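Local coordinates for protein TodX (Pseudomonas putida, PDB 3BS0) that probably lets aromatic hydrocarbons such as toluene cross the outer membrane, as a beta-barrel transporter of the FadL family, at residues A[23-26]-A[27-30]; A[38-42]-A[43-47]; A[184-187]-A[188-192]. All blocks are in the same frame, centred on the assembly; numbering follows the deposited sequence.

Contact 1 of 3, residues A[23-26]-A[27-30]; sequences YYTG and NAAL
Gly26 and Ala29 close a tight local turn of 3-10 type. It lies in the N-terminal segment ahead of strand 44-60, the part that forms the hatch plugging the barrel in FadL-family proteins. The amide of Ala29 donates to Gly26 O, with N and O 3.2 Å apart. The bond is nearly straight, at 167°, but Ala29 N sits above the carbonyl plane. Gly26 has a positive phi, where a side chain would press against the carbonyl of Thr25. Tyr24 has its CG anti to the backbone N, chi1 -162°, and one ring face covers Gly26 N, which stands 3.5 Å above the ring centre. The side chains of Tyr24 and Asn27 run side by side, with ring and amide planes 81° apart. Tyr24 OH and Asn27 OD1 are 3.9 Å apart, too far for a hydrogen bond. The methyl Thr25 CG2 also lies 3.8 Å from Ala29 N. The strongest polar partners of Asn27 lie in the barrel wall. Its ND2 donates to Gln45 O and Ser85 OG, and its backbone N to Glu47 OE2. Thr25 packs on Ser13 of helix 11-15, so the turn lies between that helix and strands 44-60 and 80-90.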
loop_
_atom_site.group_PDB
_atom_site.type_symbol
_atom_site.label_atom_id
_atom_site.label_comp_id
_atom_site.label_asym_id
_atom_site.label_seq_id
_atom_site.Cartn_x
_atom_site.Cartn_y
_atom_site.Cartn_z
ATOM N N TYR A 23 4.686 20.052 8.503
ATOM C CA TYR A 23 3.505 20.835 8.851
ATOM C C TYR A 23 2.476 19.918 9.514
ATOM O O TYR A 23 2.424 18.729 9.198
ATOM C CB TYR A 23 2.938 21.531 7.607
ATOM C CG TYR A 23 2.232 20.654 6.606
ATOM C CD1 TYR A 23 0.856 20.461 6.681
ATOM C CD2 TYR A 23 2.927 20.062 5.543
ATOM C CE1 TYR A 23 0.179 19.706 5.719
ATOM C CE2 TYR A 23 2.267 19.302 4.576
ATOM C CZ TYR A 23 0.889 19.128 4.669
ATOM O OH TYR A 23 0.209 18.368 3.742
ATOM N N TYR A 24 1.670 20.447 10.437
ATOM C CA TYR A 24 0.689 19.597 11.107
ATOM C C TYR A 24 -0.087 18.712 10.140
ATOM O O TYR A 24 -0.850 19.182 9.296
ATOM C CB TYR A 24 -0.303 20.385 11.968
ATOM C CG TYR A 24 -0.996 19.464 12.962
ATOM C CD1 TYR A 24 -0.244 18.581 13.755
ATOM C CD2 TYR A 24 -2.385 19.423 13.079
ATOM C CE1 TYR A 24 -0.859 17.678 14.623
ATOM C CE2 TYR A 24 -3.008 18.519 13.959
ATOM C CZ TYR A 24 -2.232 17.650 14.718
ATOM O OH TYR A 24 -2.807 16.718 15.552
ATOM N N THR A 25 0.129 17.412 10.295
ATOM C CA THR A 25 -0.496 16.408 9.462
ATOM C C THR A 25 -1.522 15.626 10.286
ATOM O O THR A 25 -2.336 14.886 9.754
ATOM C CB THR A 25 0.609 15.492 8.884
ATOM O OG1 THR A 25 0.940 15.944 7.562
ATOM C CG2 THR A 25 0.174 14.027 8.863
ATOM N N GLY A 26 -1.488 15.818 11.598
ATOM C CA GLY A 26 -2.430 15.126 12.447
ATOM C C GLY A 26 -1.776 13.928 13.081
ATOM O O GLY A 26 -0.558 13.779 13.003
ATOM N N ASN A 27 -2.572 13.065 13.701
ATOM C CA ASN A 27 -2.033 11.886 14.360
ATOM C C ASN A 27 -1.267 10.932 13.440
ATOM O O ASN A 27 -0.405 10.189 13.908
ATOM C CB ASN A 27 -3.153 11.141 15.076
ATOM C CG ASN A 27 -3.632 11.869 16.315
ATOM O OD1 ASN A 27 -3.243 13.009 16.570
ATOM N ND2 ASN A 27 -4.482 11.211 17.094
ATOM N N ALA A 28 -1.557 10.967 12.138
ATOM C CA ALA A 28 -0.878 10.081 11.181
ATOM C C ALA A 28 0.628 10.345 11.072
ATOM O O ALA A 28 1.375 9.512 10.562
ATOM C CB ALA A 28 -1.525 10.196 9.812
ATOM N N ALA A 29 1.079 11.504 11.552
ATOM C CA ALA A 29 2.500 11.825 11.509
ATOM C C ALA A 29 3.257 10.730 12.241
ATOM O O ALA A 29 4.474 10.619 12.122
ATOM C CB ALA A 29 2.763 13.160 12.163
ATOM N N LEU A 30 2.528 9.914 12.996
ATOM C CA LEU A 30 3.142 8.827 13.736
ATOM C C LEU A 30 3.881 7.860 12.802
ATOM O O LEU A 30 4.725 7.083 13.253
ATOM C CB LEU A 30 2.080 8.083 14.561
ATOM C CG LEU A 30 1.685 8.721 15.903
ATOM C CD1 LEU A 30 0.436 8.076 16.466
ATOM C CD2 LEU A 30 2.841 8.565 16.882
#

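Contact 2 of 3, residues A[38-42]-A[43-47]; sequences SFAPD and GNQFE
Gln45 reaches back over the bend at Asp42 and Gly43 to meet Ala40 and Pro41. This is the junction where the N-terminal hatch runs into the first strand of the beta-barrel, 44-60. The Gln45 amide splits its contacts. NE2 lies 2.6 Å from Pro41 O, while OE1 faces the methyl of Ala40, 3.8 Å from Ala40 CB. Pro41 CG also lies 4.0 Å from Gln45 NE2, so the amide passes the proline ring as well as its carbonyl. The glutamine side chain and the proline ring cross obliquely. The torsions of Gln45 explain the reach. CG stands anti to the carbonyl carbon, chi1 -67°, and the chain then bends at chi2, 79°. The amide is thereby folded back toward the incoming loop instead of standing straight off the strand.

Gly43 suits the bend: at its positive phi a side chain would run into Asp42 O. The side chain of Asp42 leaves the backbone away from 43-47 and touches Gln89.

A second shell holds this bend. Arg94 makes weak hydrogen bonds to the carbonyls of Ala40 and Pro41, and Gln89 OE1 accepts from Gly43 N. Backbone bonds of Gln45 with Val87 and of Asn44 with Phe433 set strand 44-60 between strands 80-90 and 417-433, where first and last barrel strands meet. The side chain of Gln45 starts out toward the loop, that of Asn44 away from it. The carbon of the Gln45 amide, CD, lies 3.9 Å from Ala40 CB.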
loop_
_atom_site.group_PDB
_atom_site.type_symbol
_atom_site.label_atom_id
_atom_site.label_comp_id
_atom_site.label_asym_id
_atom_site.label_seq_id
_atom_site.Cartn_x
_atom_site.Cartn_y
_atom_site.Cartn_z
ATOM N N SER A 38 4.548 18.168 17.123
ATOM C CA SER A 38 4.739 19.282 18.039
ATOM C C SER A 38 4.028 20.530 17.539
ATOM O O SER A 38 3.923 21.526 18.260
ATOM C CB SER A 38 6.224 19.555 18.259
ATOM O OG SER A 38 6.748 18.690 19.246
ATOM N N PHE A 39 3.522 20.467 16.312
ATOM C CA PHE A 39 2.786 21.587 15.740
ATOM C C PHE A 39 1.309 21.385 16.061
ATOM O O PHE A 39 0.440 22.091 15.548
ATOM C CB PHE A 39 2.935 21.648 14.214
ATOM C CG PHE A 39 4.354 21.667 13.725
ATOM C CD1 PHE A 39 5.411 21.956 14.577
ATOM C CD2 PHE A 39 4.633 21.383 12.395
ATOM C CE1 PHE A 39 6.729 21.951 14.106
ATOM C CE2 PHE A 39 5.938 21.378 11.922
ATOM C CZ PHE A 39 6.987 21.659 12.777
ATOM N N ALA A 40 1.013 20.405 16.897
ATOM C CA ALA A 40 -0.376 20.140 17.235
ATOM C C ALA A 40 -0.931 21.137 18.250
ATOM O O ALA A 40 -0.204 21.637 19.117
ATOM C CB ALA A 40 -0.522 18.725 17.774
ATOM N N PRO A 41 -2.237 21.438 18.148
ATOM C CA PRO A 41 -2.848 22.377 19.084
ATOM C C PRO A 41 -2.772 21.817 20.499
ATOM O O PRO A 41 -2.808 20.599 20.701
ATOM C CB PRO A 41 -4.277 22.505 18.565
ATOM C CG PRO A 41 -4.520 21.198 17.890
ATOM C CD PRO A 41 -3.227 20.938 17.181
ATOM N N ASP A 42 -2.631 22.721 21.463
ATOM C CA ASP A 42 -2.544 22.379 22.871
ATOM C C ASP A 42 -3.551 21.309 23.224
ATOM O O ASP A 42 -4.688 21.363 22.781
ATOM C CB ASP A 42 -2.822 23.616 23.705
ATOM C CG ASP A 42 -1.633 24.052 24.501
ATOM O OD1 ASP A 42 -1.559 23.690 25.699
ATOM O OD2 ASP A 42 -0.767 24.744 23.924
ATOM N N GLY A 43 -3.131 20.338 24.024
ATOM C CA GLY A 43 -4.046 19.284 24.404
ATOM C C GLY A 43 -3.722 17.898 23.887
ATOM O O GLY A 43 -2.599 17.600 23.495
ATOM N N ASN A 44 -4.735 17.041 23.901
ATOM C CA ASN A 44 -4.593 15.670 23.449
ATOM C C ASN A 44 -5.477 15.505 22.230
ATOM O O ASN A 44 -6.553 16.095 22.161
ATOM C CB ASN A 44 -5.011 14.724 24.572
ATOM C CG ASN A 44 -4.227 14.967 25.850
ATOM O OD1 ASN A 44 -4.754 14.806 26.951
ATOM N ND2 ASN A 44 -2.958 15.353 25.710
ATOM N N GLN A 45 -5.028 14.713 21.261
ATOM C CA GLN A 45 -5.797 14.553 20.039
ATOM C C GLN A 45 -6.278 13.152 19.761
ATOM O O GLN A 45 -5.487 12.249 19.565
ATOM C CB GLN A 45 -4.982 15.033 18.833
ATOM C CG GLN A 45 -4.664 16.540 18.760
ATOM C CD GLN A 45 -3.518 16.974 19.660
ATOM O OE1 GLN A 45 -2.520 16.272 19.801
ATOM N NE2 GLN A 45 -3.653 18.151 20.264
ATOM N N PHE A 46 -7.586 12.963 19.734
ATOM C CA PHE A 46 -8.127 11.655 19.421
ATOM C C PHE A 46 -8.500 11.669 17.937
ATOM O O PHE A 46 -9.178 12.599 17.487
ATOM C CB PHE A 46 -9.372 11.356 20.259
ATOM C CG PHE A 46 -10.083 10.119 19.820
ATOM C CD1 PHE A 46 -9.639 8.869 20.223
ATOM C CD2 PHE A 46 -11.132 10.196 18.916
ATOM C CE1 PHE A 46 -10.221 7.715 19.735
ATOM C CE2 PHE A 46 -11.719 9.047 18.424
ATOM C CZ PHE A 46 -11.257 7.801 18.836
ATOM N N GLU A 47 -8.068 10.662 17.175
ATOM C CA GLU A 47 -8.393 10.632 15.740
ATOM C C GLU A 47 -9.023 9.343 15.229
ATOM O O GLU A 47 -8.565 8.243 15.533
ATOM C CB GLU A 47 -7.161 10.970 14.889
ATOM C CG GLU A 47 -7.080 12.446 14.479
ATOM C CD GLU A 47 -5.947 12.734 13.488
ATOM O OE1 GLU A 47 -5.900 12.075 12.426
ATOM O OE2 GLU A 47 -5.112 13.623 13.769
#

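Contact 3 of 3, residues A[184-187]-A[188-192]; sequences GGLV and PSLAG. With C8E ((hydroxyethyloxy)tri(ethyloxy)octane), chain C.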
loop_
_atom_site.group_PDB
_atom_site.type_symbol
_atom_site.label_atom_id
_atom_site.label_comp_id
_atom_site.label_asym_id
_atom_site.label_seq_id
_atom_site.Cartn_x
_atom_site.Cartn_y
_atom_site.Cartn_z
ATOM N N GLY A 184 10.748 -27.887 -8.232
ATOM C CA GLY A 184 10.101 -28.700 -7.233
ATOM C C GLY A 184 9.750 -30.063 -7.769
ATOM O O GLY A 184 9.634 -30.256 -8.984
ATOM N N GLY A 185 9.586 -31.011 -6.853
ATOM C CA GLY A 185 9.228 -32.357 -7.235
ATOM C C GLY A 185 7.844 -32.428 -7.854
ATOM O O GLY A 185 7.509 -33.413 -8.512
ATOM N N LEU A 186 7.031 -31.396 -7.659
ATOM C CA LEU A 186 5.683 -31.422 -8.234
ATOM C C LEU A 186 5.734 -31.142 -9.717
ATOM O O LEU A 186 4.764 -31.379 -10.436
ATOM C CB LEU A 186 4.755 -30.419 -7.545
ATOM C CG LEU A 186 3.978 -30.952 -6.336
ATOM C CD1 LEU A 186 3.024 -29.883 -5.803
ATOM C CD2 LEU A 186 3.209 -32.210 -6.753
ATOM N N VAL A 187 6.874 -30.646 -10.182
ATOM C CA VAL A 187 7.011 -30.361 -11.598
ATOM C C VAL A 187 6.842 -31.659 -12.376
ATOM O O VAL A 187 5.902 -31.779 -13.159
ATOM C CB VAL A 187 8.379 -29.730 -11.936
ATOM C CG1 VAL A 187 8.557 -29.638 -13.446
ATOM C CG2 VAL A 187 8.488 -28.369 -11.299
ATOM N N PRO A 188 7.727 -32.658 -12.156
ATOM C CA PRO A 188 7.613 -33.925 -12.877
ATOM C C PRO A 188 6.375 -34.756 -12.607
ATOM O O PRO A 188 6.083 -35.664 -13.359
ATOM C CB PRO A 188 8.886 -34.665 -12.487
ATOM C CG PRO A 188 9.166 -34.155 -11.134
ATOM C CD PRO A 188 8.907 -32.688 -11.269
ATOM N N SER A 189 5.642 -34.496 -11.543
ATOM C CA SER A 189 4.449 -35.311 -11.328
ATOM C C SER A 189 3.178 -34.693 -11.912
ATOM O O SER A 189 2.301 -35.414 -12.385
ATOM C CB SER A 189 4.261 -35.604 -9.834
ATOM O OG SER A 189 4.579 -34.469 -9.061
ATOM N N LEU A 190 3.082 -33.367 -11.905
ATOM C CA LEU A 190 1.893 -32.716 -12.443
ATOM C C LEU A 190 1.996 -32.304 -13.923
ATOM O O LEU A 190 0.986 -32.207 -14.623
ATOM C CB LEU A 190 1.548 -31.492 -11.584
ATOM C CG LEU A 190 1.204 -31.841 -10.135
ATOM C CD1 LEU A 190 1.032 -30.569 -9.318
ATOM C CD2 LEU A 190 -0.066 -32.675 -10.099
ATOM N N ALA A 191 3.218 -32.075 -14.385
ATOM C CA ALA A 191 3.478 -31.657 -15.762
ATOM C C ALA A 191 2.699 -32.394 -16.838
ATOM O O ALA A 191 2.271 -31.783 -17.821
ATOM C CB ALA A 191 4.963 -31.758 -16.059
ATOM N N GLY A 192 2.525 -33.702 -16.665
ATOM C CA GLY A 192 1.792 -34.487 -17.643
ATOM C C GLY A 192 0.303 -34.213 -17.574
ATOM O O GLY A 192 -0.411 -34.299 -18.575
HETATM C C1 C8E C . 2.153 -26.890 -10.821
HETATM C C2 C8E C . 2.907 -27.675 -11.785
HETATM C C3 C8E C . 3.017 -27.057 -13.103
HETATM C C4 C8E C . 3.938 -27.853 -13.889
HETATM C C5 C8E C . 3.359 -28.034 -15.236
HETATM C C6 C8E C . 4.376 -27.936 -16.268
HETATM C C7 C8E C . 3.511 -28.079 -17.422
HETATM C C8 C8E C . 4.214 -27.660 -18.643
HETATM O O9 C8E C . 4.029 -28.211 -19.933
HETATM C C10 C8E C . 4.294 -29.596 -20.124
HETATM C C11 C8E C . 4.014 -29.883 -21.574
HETATM O O12 C8E C . 4.490 -31.200 -21.965
HETATM C C13 C8E C . 3.499 -32.289 -21.890
HETATM C C14 C8E C . 2.631 -32.846 -23.077
HETATM O O15 C8E C . 1.179 -33.002 -23.230
#
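Leu186 O is gripped by two amides in the opening part of helix 186-194. Leu190 N donates to Leu186 O at 3.0 Å, with an N-H...O angle of 159°, the regular i to i+4 bond. Ser189 N adds a weak, bent bond to the same oxygen. One residue on, Ala191 N donates to Val187 O at 3.0 Å, nearly along the C=O axis. The serine also reaches back with its side chain. Ser189 OG donates to Gly185 O at 3.2 Å, tilted 19° from the carbonyl plane. Its chi1 of 40° puts OG between the backbone N and the carbonyl carbon, which brings it within bonding distance of Gly185 O, four residues back. Pro188 has no amide hydrogen to give; Gly184 O is instead taken by Val187 N.

On another face, Leu186 and Leu190 lie side by side, pointing the same way. Leu186 CD2 meets Leu190 CD1 at 3.7 Å. Both leucines pack on Leu254 and Leu266 of strands 244-257 and 263-272. Replacing Leu190 by an alanine, which has no CD1 to meet Leu186 CD2, is likely to open a gap toward Leu254, Leu264 and Leu266.

A C8E detergent molecule lies along the helix. Its alkyl carbon C5 approaches Ala191 CA at 3.7 Å, and C2 approaches Leu190 CB at 4.1 Å. The bonds described keep Leu186 O, Val187 O and Gly185 O occupied, while the leucine and alanine carbons meet apolar partners, consistent with a surface that can hold an alkyl chain.

How the contacts relate
From the N terminus, the chain first makes contact 1, a turn inside the plug segment. Contact 2 follows at the bend into strand 44-60, and contact 3 comes much later, between the short strands 182-183 and 199-204. All three are local and in series; none nests or crosses. Contacts 1 and 2 touch, with centres about 9 Å apart, and there Tyr24 packs on Ala40. Together they fasten the plug to the first barrel strand. Contact 3 lies on the opposite side of the chain's centre, its centre about 52 Å from that of contact 1. It ties a helix, probably extracellular as in FadL, to strands 244-257 and 263-272.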